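Local structure of Sts-2 protein (Mus musculus, 3D4I) at residues R54-G57 with I58-E62; A169-Y172 with D173-V176; P218-C221 with G222-A225. The protein dephosphorylates substrates through its acid-dependent 2H-phosphatase (PGM) domain, the part described here, and probably helps control the cell-surface level of activated receptors such as T-cell receptors. All coordinates share one frame; numbering follows the deposited sequence.

Interaction 1: R54-G57 with I58-E62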
ATOM      1  N   ARG A  54     -19.010 -13.702  10.420  1.00 42.75           N
ATOM      2  CA  ARG A  54     -19.224 -14.762   9.447  1.00 44.23           C
ATOM      3  C   ARG A  54     -20.047 -15.888  10.049  1.00 45.50           C
ATOM      4  O   ARG A  54     -20.146 -16.022  11.279  1.00 46.13           O
ATOM      5  CB  ARG A  54     -17.865 -15.280   8.920  1.00 44.24           C
ATOM      6  CG  ARG A  54     -17.932 -16.120   7.637  1.00 43.10           C
ATOM      7  CD  ARG A  54     -16.692 -15.938   6.725  1.00 41.97           C
ATOM      8  NE  ARG A  54     -16.828 -16.667   5.465  1.00 40.58           N
ATOM      9  CZ  ARG A  54     -16.135 -16.437   4.341  1.00 39.55           C
ATOM     10  NH1 ARG A  54     -15.231 -15.470   4.261  1.00 37.08           N
ATOM     11  NH2 ARG A  54     -16.371 -17.177   3.272  1.00 37.09           N
ATOM     12  N   SER A  55     -20.672 -16.672   9.174  1.00 46.90           N
ATOM     13  CA  SER A  55     -21.284 -17.930   9.576  1.00 47.93           C
ATOM     14  C   SER A  55     -20.173 -18.946   9.809  1.00 48.34           C
ATOM     15  O   SER A  55     -19.134 -18.906   9.136  1.00 48.53           O
ATOM     16  CB  SER A  55     -22.269 -18.436   8.516  1.00 48.13           C
ATOM     17  OG  SER A  55     -21.833 -18.105   7.207  1.00 49.19           O
ATOM     18  N   ASN A  56     -20.400 -19.831  10.780  1.00 48.50           N
ATOM     19  CA  ASN A  56     -19.465 -20.905  11.153  1.00 48.60           C
ATOM     20  C   ASN A  56     -18.112 -20.395  11.684  1.00 48.07           C
ATOM     21  O   ASN A  56     -17.095 -21.100  11.618  1.00 48.41           O
ATOM     22  CB  ASN A  56     -19.269 -21.934  10.010  1.00 48.95           C
ATOM     23  CG  ASN A  56     -20.519 -22.116   9.123  1.00 50.04           C
ATOM     24  OD1 ASN A  56     -20.399 -22.403   7.927  1.00 50.79           O
ATOM     25  ND2 ASN A  56     -21.711 -21.957   9.706  1.00 51.32           N
ATOM     26  N   GLY A  57     -18.109 -19.168  12.208  1.00 47.19           N
ATOM     27  CA  GLY A  57     -16.902 -18.564  12.779  1.00 45.95           C
ATOM     28  C   GLY A  57     -15.779 -18.308  11.782  1.00 45.22           C
ATOM     29  O   GLY A  57     -16.012 -18.194  10.576  1.00 45.40           O
ATOM     30  N   ILE A  58     -14.557 -18.242  12.309  1.00 44.31           N
ATOM     31  CA  ILE A  58     -13.325 -17.951  11.559  1.00 43.51           C
ATOM     32  C   ILE A  58     -12.971 -18.985  10.471  1.00 42.66           C
ATOM     33  O   ILE A  58     -12.285 -18.659   9.502  1.00 41.81           O
ATOM     34  CB  ILE A  58     -12.130 -17.802  12.563  1.00 43.76           C
ATOM     35  CG1 ILE A  58     -10.991 -16.962  11.992  1.00 43.75           C
ATOM     36  CG2 ILE A  58     -11.648 -19.176  13.076  1.00 43.99           C
ATOM     37  CD1 ILE A  58      -9.885 -16.668  13.008  1.00 43.61           C
ATOM     38  N   LYS A  59     -13.441 -20.222  10.639  1.00 41.79           N
ATOM     39  CA  LYS A  59     -13.025 -21.338   9.778  1.00 41.73           C
ATOM     40  C   LYS A  59     -13.443 -21.245   8.304  1.00 40.87           C
ATOM     41  O   LYS A  59     -12.818 -21.870   7.451  1.00 40.71           O
ATOM     42  CB  LYS A  59     -13.465 -22.691  10.368  1.00 41.73           C
ATOM     43  CG  LYS A  59     -12.338 -23.491  11.015  1.00 42.54           C
ATOM     44  CD  LYS A  59     -12.781 -24.930  11.319  1.00 43.02           C
ATOM     45  CE  LYS A  59     -11.688 -25.960  11.013  1.00 44.46           C
ATOM     46  NZ  LYS A  59     -11.529 -26.191   9.539  1.00 45.45           N
ATOM     47  N   ASP A  60     -14.486 -20.473   8.003  1.00 40.30           N
ATOM     48  CA  ASP A  60     -14.971 -20.352   6.622  1.00 39.41           C
ATOM     49  C   ASP A  60     -14.093 -19.481   5.714  1.00 37.99           C
ATOM     50  O   ASP A  60     -14.215 -19.528   4.485  1.00 38.35           O
ATOM     51  CB  ASP A  60     -16.416 -19.850   6.610  1.00 40.40           C
ATOM     52  CG  ASP A  60     -17.415 -20.902   7.079  1.00 42.55           C
ATOM     53  OD1 ASP A  60     -17.032 -22.081   7.273  1.00 44.02           O
ATOM     54  OD2 ASP A  60     -18.600 -20.535   7.260  1.00 45.38           O
ATOM     55  N   PHE A  61     -13.201 -18.693   6.314  1.00 35.78           N
ATOM     56  CA  PHE A  61     -12.244 -17.888   5.557  1.00 33.77           C
ATOM     57  C   PHE A  61     -11.177 -18.732   4.862  1.00 33.13           C
ATOM     58  O   PHE A  61     -10.513 -18.261   3.939  1.00 33.03           O
ATOM     59  CB  PHE A  61     -11.592 -16.853   6.463  1.00 32.59           C
ATOM     60  CG  PHE A  61     -12.531 -15.786   6.937  1.00 32.01           C
ATOM     61  CD1 PHE A  61     -12.812 -14.676   6.138  1.00 29.53           C
ATOM     62  CD2 PHE A  61     -13.125 -15.875   8.199  1.00 29.32           C
ATOM     63  CE1 PHE A  61     -13.677 -13.687   6.583  1.00 28.57           C
ATOM     64  CE2 PHE A  61     -13.992 -14.871   8.655  1.00 28.83           C
ATOM     65  CZ  PHE A  61     -14.266 -13.782   7.856  1.00 29.32           C
ATOM     66  N   GLU A  62     -11.042 -19.980   5.309  1.00 32.93           N
ATOM     67  CA  GLU A  62     -10.134 -20.986   4.729  1.00 32.28           C
ATOM     68  C   GLU A  62      -9.993 -20.775   3.212  1.00 31.73           C
ATOM     69  O   GLU A  62      -8.893 -20.528   2.718  1.00 32.37           O
ATOM     70  CB  GLU A  62     -10.650 -22.409   5.077  1.00 32.49           C
ATOM     71  CG  GLU A  62     -10.096 -23.550   4.216  0.50 32.78           C
ATOM     72  CD  GLU A  62     -10.686 -24.919   4.552  0.50 32.85           C
ATOM     73  OE1 GLU A  62     -11.897 -25.025   4.851  0.50 32.87           O
ATOM     74  OE2 GLU A  62      -9.930 -25.909   4.488  0.50 33.37           O
TER
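Arg54 lays its side chain over the ring of Phe61 where a type II beta turn, Arg54 to Gly57, is followed by the 3-10 turn of residues 58-61. The beta turn and 3-10 turn are bridged by a local cation-pi contact, in the long loop between helices 29-32 and 69-85 of this histidine phosphatase domain. Followed outward, Arg54 CB lies 3.9 Å from Phe61 CE2, at the start of the overlap. With CG anti to the backbone N (chi1 -164°), the chain runs toward the 3-10 turn, and CG comes near Asp60 CB. A bend at chi2 then sets Arg54 CD over the ring face, 3.5 Å from the Phe61 centroid and 18° off the ring normal, a CH-pi contact. Arg54 NE passes on to Asp60 CB at 3.4 Å. Arg54 CZ stands 4.4 Å from the Phe61 centroid, still over the face, but the guanidinium is steeply tilted, its plane 69° from that of the ring. It therefore does not stack flat: NH1 dips toward the ring, while Asp60 O lies over one guanidinium face. The charge is answered just beyond the segments, where NH2 forms a salt bridge with Asp64; Asp60 OD2 stays 4.6 Å from Arg54 NE, too far for direct contact. Gly57 closes the beta turn with positive phi, a conformation that favours glycine. Ser55 OG is hydrogen-bonded to Glu145. Leu98 of helix 98-111 touches both Arg54 and Phe61, and Trp29 also packs on Phe61, which is buried although the contact as a whole is near the surface. The nearest approach to the ring is made by Arg54 NH1, 3.2 Å from Phe61 CD1.

Interaction 2: A169-Y172 with D173-V176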
ATOM      1  N   ALA A 169     -17.161 -28.840 -11.454  1.00 29.44           N
ATOM      2  CA  ALA A 169     -16.504 -29.469 -12.604  1.00 28.02           C
ATOM      3  C   ALA A 169     -16.630 -28.675 -13.920  1.00 27.29           C
ATOM      4  O   ALA A 169     -16.342 -29.213 -14.998  1.00 26.47           O
ATOM      5  CB  ALA A 169     -17.008 -30.916 -12.785  1.00 28.86           C
ATOM      6  N   GLU A 170     -17.040 -27.403 -13.857  1.00 25.84           N
ATOM      7  CA  GLU A 170     -17.190 -26.646 -15.102  1.00 24.36           C
ATOM      8  C   GLU A 170     -15.891 -26.688 -15.897  1.00 23.68           C
ATOM      9  O   GLU A 170     -14.804 -26.499 -15.350  1.00 23.54           O
ATOM     10  CB  GLU A 170     -17.691 -25.203 -14.901  1.00 25.21           C
ATOM     11  CG  GLU A 170     -16.842 -24.363 -13.978  1.00 24.27           C
ATOM     12  CD  GLU A 170     -17.099 -22.858 -14.073  1.00 23.77           C
ATOM     13  OE1 GLU A 170     -18.131 -22.397 -14.621  1.00 22.54           O
ATOM     14  OE2 GLU A 170     -16.249 -22.133 -13.539  1.00 20.24           O
ATOM     15  N   SER A 171     -16.019 -26.986 -17.181  1.00 23.12           N
ATOM     16  CA  SER A 171     -14.891 -26.997 -18.097  1.00 23.46           C
ATOM     17  C   SER A 171     -14.544 -25.567 -18.462  1.00 23.57           C
ATOM     18  O   SER A 171     -15.293 -24.639 -18.139  1.00 23.36           O
ATOM     19  CB  SER A 171     -15.258 -27.750 -19.366  1.00 23.78           C
ATOM     20  OG  SER A 171     -16.311 -27.075 -20.047  1.00 22.70           O
ATOM     21  N   TYR A 172     -13.421 -25.394 -19.154  1.00 24.03           N
ATOM     22  CA  TYR A 172     -13.045 -24.083 -19.680  1.00 23.99           C
ATOM     23  C   TYR A 172     -14.131 -23.532 -20.599  1.00 24.23           C
ATOM     24  O   TYR A 172     -14.533 -22.374 -20.453  1.00 23.47           O
ATOM     25  CB  TYR A 172     -11.683 -24.125 -20.384  1.00 23.50           C
ATOM     26  CG  TYR A 172     -11.302 -22.830 -21.066  1.00 23.17           C
ATOM     27  CD1 TYR A 172     -10.936 -21.704 -20.323  1.00 23.11           C
ATOM     28  CD2 TYR A 172     -11.307 -22.729 -22.458  1.00 22.67           C
ATOM     29  CE1 TYR A 172     -10.589 -20.504 -20.956  1.00 22.67           C
ATOM     30  CE2 TYR A 172     -10.968 -21.524 -23.097  1.00 23.26           C
ATOM     31  CZ  TYR A 172     -10.610 -20.432 -22.347  1.00 22.05           C
ATOM     32  OH  TYR A 172     -10.266 -19.265 -22.987  1.00 22.49           O
ATOM     33  N   ASP A 173     -14.608 -24.363 -21.528  1.00 24.52           N
ATOM     34  CA  ASP A 173     -15.698 -23.971 -22.438  1.00 25.26           C
ATOM     35  C   ASP A 173     -16.959 -23.498 -21.702  1.00 24.51           C
ATOM     36  O   ASP A 173     -17.584 -22.497 -22.086  1.00 24.85           O
ATOM     37  CB  ASP A 173     -16.044 -25.091 -23.442  1.00 25.43           C
ATOM     38  CG  ASP A 173     -14.950 -25.313 -24.489  1.00 28.16           C
ATOM     39  OD1 ASP A 173     -14.142 -24.395 -24.768  1.00 31.58           O
ATOM     40  OD2 ASP A 173     -14.892 -26.431 -25.047  1.00 31.53           O
ATOM     41  N   GLN A 174     -17.327 -24.220 -20.650  1.00 24.14           N
ATOM     42  CA  GLN A 174     -18.481 -23.853 -19.825  1.00 23.45           C
ATOM     43  C   GLN A 174     -18.249 -22.562 -19.064  1.00 22.93           C
ATOM     44  O   GLN A 174     -19.162 -21.697 -18.989  1.00 21.57           O
ATOM     45  CB  GLN A 174     -18.824 -24.979 -18.864  1.00 23.80           C
ATOM     46  CG  GLN A 174     -19.539 -26.119 -19.578  1.00 25.21           C
ATOM     47  CD  GLN A 174     -19.694 -27.349 -18.732  1.00 27.90           C
ATOM     48  OE1 GLN A 174     -18.907 -27.597 -17.828  1.00 27.66           O
ATOM     49  NE2 GLN A 174     -20.718 -28.150 -19.036  1.00 29.55           N
ATOM     50  N   TYR A 175     -17.036 -22.441 -18.500  1.00 22.11           N
ATOM     51  CA  TYR A 175     -16.602 -21.201 -17.827  1.00 21.65           C
ATOM     52  C   TYR A 175     -16.715 -19.972 -18.739  1.00 21.73           C
ATOM     53  O   TYR A 175     -17.330 -18.972 -18.363  1.00 21.84           O
ATOM     54  CB  TYR A 175     -15.160 -21.338 -17.291  1.00 21.07           C
ATOM     55  CG  TYR A 175     -14.550 -19.996 -16.926  1.00 20.50           C
ATOM     56  CD1 TYR A 175     -14.970 -19.311 -15.798  1.00 18.73           C
ATOM     57  CD2 TYR A 175     -13.574 -19.405 -17.738  1.00 19.32           C
ATOM     58  CE1 TYR A 175     -14.434 -18.075 -15.470  1.00 20.24           C
ATOM     59  CE2 TYR A 175     -13.038 -18.162 -17.426  1.00 19.39           C
ATOM     60  CZ  TYR A 175     -13.466 -17.508 -16.283  1.00 20.00           C
ATOM     61  OH  TYR A 175     -12.967 -16.267 -15.958  1.00 20.73           O
ATOM     62  N   VAL A 176     -16.086 -20.025 -19.914  1.00 21.89           N
ATOM     63  CA  VAL A 176     -16.113 -18.863 -20.823  1.00 22.33           C
ATOM     64  C   VAL A 176     -17.543 -18.525 -21.273  1.00 22.51           C
ATOM     65  O   VAL A 176     -17.897 -17.346 -21.438  1.00 22.44           O
ATOM     66  CB  VAL A 176     -15.123 -18.989 -22.037  1.00 22.57           C
ATOM     67  CG1 VAL A 176     -13.677 -19.052 -21.530  1.00 21.71           C
ATOM     68  CG2 VAL A 176     -15.437 -20.190 -22.909  1.00 22.31           C
TER
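Two torsions make the cap: Ser171 OG sits between its backbone N and carbonyl carbon (chi1 64°), and Gln174 CG lies anti to its own carbonyl carbon (chi1 -76°), with the rest of the chain extended back toward Ser171. Each side chain thereby reaches the other's backbone. Gln174 N donates to Ser171 OG at 3.1 Å, and Ser171 N donates to Gln174 OE1 at 3.0 Å, nearly straight at the hydrogen and tilted 18° from the amide carbonyl plane. The helix proper follows with Tyr175 N to Ser171 O at 2.8 Å and Val176 N to Tyr172 O at 2.9 Å. One turn apart, Val176 CG1 rests over a face of the Tyr172 ring, 3.8 Å from its centroid and displaced toward the rim, a CH-pi contact. Tyr172 OH continues to a hydrogen bond with Arg219 O. Replacing Tyr172 by an alanine would probably leave Val176 CG1 without its ring and Arg219 O without this hydroxyl. Glu170 runs alongside the first turn, its OE1 3.7 Å from Tyr175 CA, while OE2 accepts from Met129 N and pairs with Arg178; Tyr175, stacked on Trp128, sends its hydroxyl to Ser208. The reciprocal exchange between Ser171 and Gln174 is the capping box, here opening helix 172-187 of the histidine phosphatase fold.

Interaction 3: P218-C221 with G222-A225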
ATOM      1  N   PRO A 218     -13.338 -17.294 -27.608  1.00 27.47           N
ATOM      2  CA  PRO A 218     -12.474 -17.576 -26.460  1.00 27.75           C
ATOM      3  C   PRO A 218     -11.055 -17.896 -26.910  1.00 27.84           C
ATOM      4  O   PRO A 218     -10.868 -18.512 -27.963  1.00 27.79           O
ATOM      5  CB  PRO A 218     -13.141 -18.809 -25.839  1.00 28.34           C
ATOM      6  CG  PRO A 218     -14.607 -18.629 -26.189  1.00 27.65           C
ATOM      7  CD  PRO A 218     -14.539 -18.157 -27.613  1.00 27.58           C
ATOM      8  N   ARG A 219     -10.065 -17.447 -26.140  1.00 28.11           N
ATOM      9  CA  ARG A 219      -8.677 -17.838 -26.359  1.00 28.03           C
ATOM     10  C   ARG A 219      -8.579 -19.318 -26.061  1.00 28.17           C
ATOM     11  O   ARG A 219      -9.361 -19.833 -25.271  1.00 27.96           O
ATOM     12  CB  ARG A 219      -7.750 -17.102 -25.389  1.00 28.48           C
ATOM     13  CG  ARG A 219      -7.606 -15.648 -25.641  1.00 28.62           C
ATOM     14  CD  ARG A 219      -6.567 -15.055 -24.731  1.00 28.65           C
ATOM     15  NE  ARG A 219      -6.539 -13.601 -24.865  1.00 30.79           N
ATOM     16  CZ  ARG A 219      -5.741 -12.935 -25.691  1.00 32.86           C
ATOM     17  NH1 ARG A 219      -4.899 -13.582 -26.483  1.00 32.74           N
ATOM     18  NH2 ARG A 219      -5.792 -11.612 -25.725  1.00 33.76           N
ATOM     19  N   GLU A 220      -7.626 -20.005 -26.695  1.00 27.92           N
ATOM     20  CA  GLU A 220      -7.279 -21.372 -26.316  1.00 27.59           C
ATOM     21  C   GLU A 220      -6.933 -21.373 -24.816  1.00 26.88           C
ATOM     22  O   GLU A 220      -6.322 -20.434 -24.319  1.00 26.08           O
ATOM     23  CB  GLU A 220      -6.083 -21.863 -27.140  1.00 27.80           C
ATOM     24  CG  GLU A 220      -5.861 -23.380 -27.137  1.00 30.23           C
ATOM     25  CD  GLU A 220      -4.931 -23.868 -26.012  1.00 33.83           C
ATOM     26  OE1 GLU A 220      -3.945 -23.164 -25.687  1.00 34.00           O
ATOM     27  OE2 GLU A 220      -5.179 -24.971 -25.461  1.00 34.68           O
ATOM     28  N   CYS A 221      -7.338 -22.429 -24.115  1.00 26.95           N
ATOM     29  CA  CYS A 221      -7.212 -22.487 -22.658  1.00 26.95           C
ATOM     30  C   CYS A 221      -5.807 -22.209 -22.143  1.00 26.60           C
ATOM     31  O   CYS A 221      -5.651 -21.494 -21.155  1.00 26.73           O
ATOM     32  CB  CYS A 221      -7.687 -23.840 -22.137  1.00 27.70           C
ATOM     33  SG  CYS A 221      -7.649 -23.956 -20.341  1.00 27.89           S
ATOM     34  N   GLY A 222      -4.799 -22.798 -22.798  1.00 26.37           N
ATOM     35  CA  GLY A 222      -3.387 -22.654 -22.398  1.00 25.52           C
ATOM     36  C   GLY A 222      -2.898 -21.230 -22.547  1.00 24.74           C
ATOM     37  O   GLY A 222      -2.186 -20.709 -21.697  1.00 24.65           O
ATOM     38  N   ASP A 223      -3.307 -20.610 -23.649  1.00 24.40           N
ATOM     39  CA  ASP A 223      -3.069 -19.210 -23.942  1.00 23.81           C
ATOM     40  C   ASP A 223      -3.728 -18.306 -22.895  1.00 22.92           C
ATOM     41  O   ASP A 223      -3.120 -17.340 -22.422  1.00 22.63           O
ATOM     42  CB  ASP A 223      -3.616 -18.929 -25.352  1.00 24.82           C
ATOM     43  CG  ASP A 223      -2.665 -19.381 -26.442  0.50 25.33           C
ATOM     44  OD1 ASP A 223      -1.432 -19.341 -26.220  0.50 26.77           O
ATOM     45  OD2 ASP A 223      -3.150 -19.772 -27.522  0.50 25.69           O
ATOM     46  N   PHE A 224      -4.966 -18.632 -22.534  1.00 21.60           N
ATOM     47  CA  PHE A 224      -5.717 -17.897 -21.490  1.00 20.80           C
ATOM     48  C   PHE A 224      -4.962 -17.999 -20.144  1.00 20.42           C
ATOM     49  O   PHE A 224      -4.663 -16.990 -19.518  1.00 20.38           O
ATOM     50  CB  PHE A 224      -7.136 -18.462 -21.441  1.00 20.27           C
ATOM     51  CG  PHE A 224      -7.931 -18.122 -20.197  1.00 20.67           C
ATOM     52  CD1 PHE A 224      -8.578 -16.896 -20.075  1.00 23.44           C
ATOM     53  CD2 PHE A 224      -8.114 -19.079 -19.197  1.00 21.23           C
ATOM     54  CE1 PHE A 224      -9.341 -16.601 -18.924  1.00 23.33           C
ATOM     55  CE2 PHE A 224      -8.884 -18.794 -18.050  1.00 20.79           C
ATOM     56  CZ  PHE A 224      -9.492 -17.553 -17.930  1.00 21.89           C
ATOM     57  N   ALA A 225      -4.595 -19.214 -19.749  1.00 20.11           N
ATOM     58  CA  ALA A 225      -3.925 -19.428 -18.459  1.00 21.11           C
ATOM     59  C   ALA A 225      -2.591 -18.667 -18.339  1.00 21.79           C
ATOM     60  O   ALA A 225      -2.274 -18.072 -17.292  1.00 20.59           O
ATOM     61  CB  ALA A 225      -3.755 -20.936 -18.205  1.00 20.53           C
TER
HETATM   62  O   HOH W   1      -5.622 -18.636 -28.137  1.00 37.78           O
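The Phe224 ring meets Cys221 O at its edge, in plane, with Phe224 CD2 4.0 Å from that oxygen; outside the two segments the ring of Tyr172 packs against it, the planes at about 50°. A second flat group, the Glu220 carboxylate, turns back over the start of the helix. Its chain leaves with CG anti to the backbone N (chi1 -163°) and bends at chi2, bringing Glu220 OE1 within 3.0 Å of Gly222 N and 3.3 Å of Asp223 N. Glu220 is at the N-cap position, and its OE1 accepts both weak bonds, capping the helix, its negative charge probably favoured by the helix dipole. Asp223 has two conformers; in the one given here, provisionally, its OD2 lies 3.9 Å from Glu220 OE1, and a water accepts a hydrogen bond from Glu220 N and donates one to Asp223 OD2. Backbone bonds from Phe224 N to Glu220 O and from Ala225 N to Cys221 O carry the helix on. Arg219 turns to a salt bridge with Asp207 and packs on Trp271 of the second subunit. The turn thus begins helix 221-229 against helix 172-187, whose Tyr172 and Val176 receive Pro218.

In the fold
Interactions 2 and 3 form one neighbourhood, with centres about 12 Å apart: each starts a helix, and the helices 172-187 and 221-229 meet through their first turns. Tyr175 CE2 lies 3.6 Å from Phe224 CZ there, adding to the Tyr172 contacts. Their caps differ: a reciprocal serine-glutamine exchange in 169-176, a single glutamate carboxylate with weak bonds in 218-225. Interaction 1 stands apart, its centre about 28 Å from that of interaction 2, and relies on an arginine over an aromatic ring, with no clear hydrogen bond between its segments. Interactions 1 and 3 are surface contacts, each with one buried phenylalanine, whereas interaction 2 is partly buried.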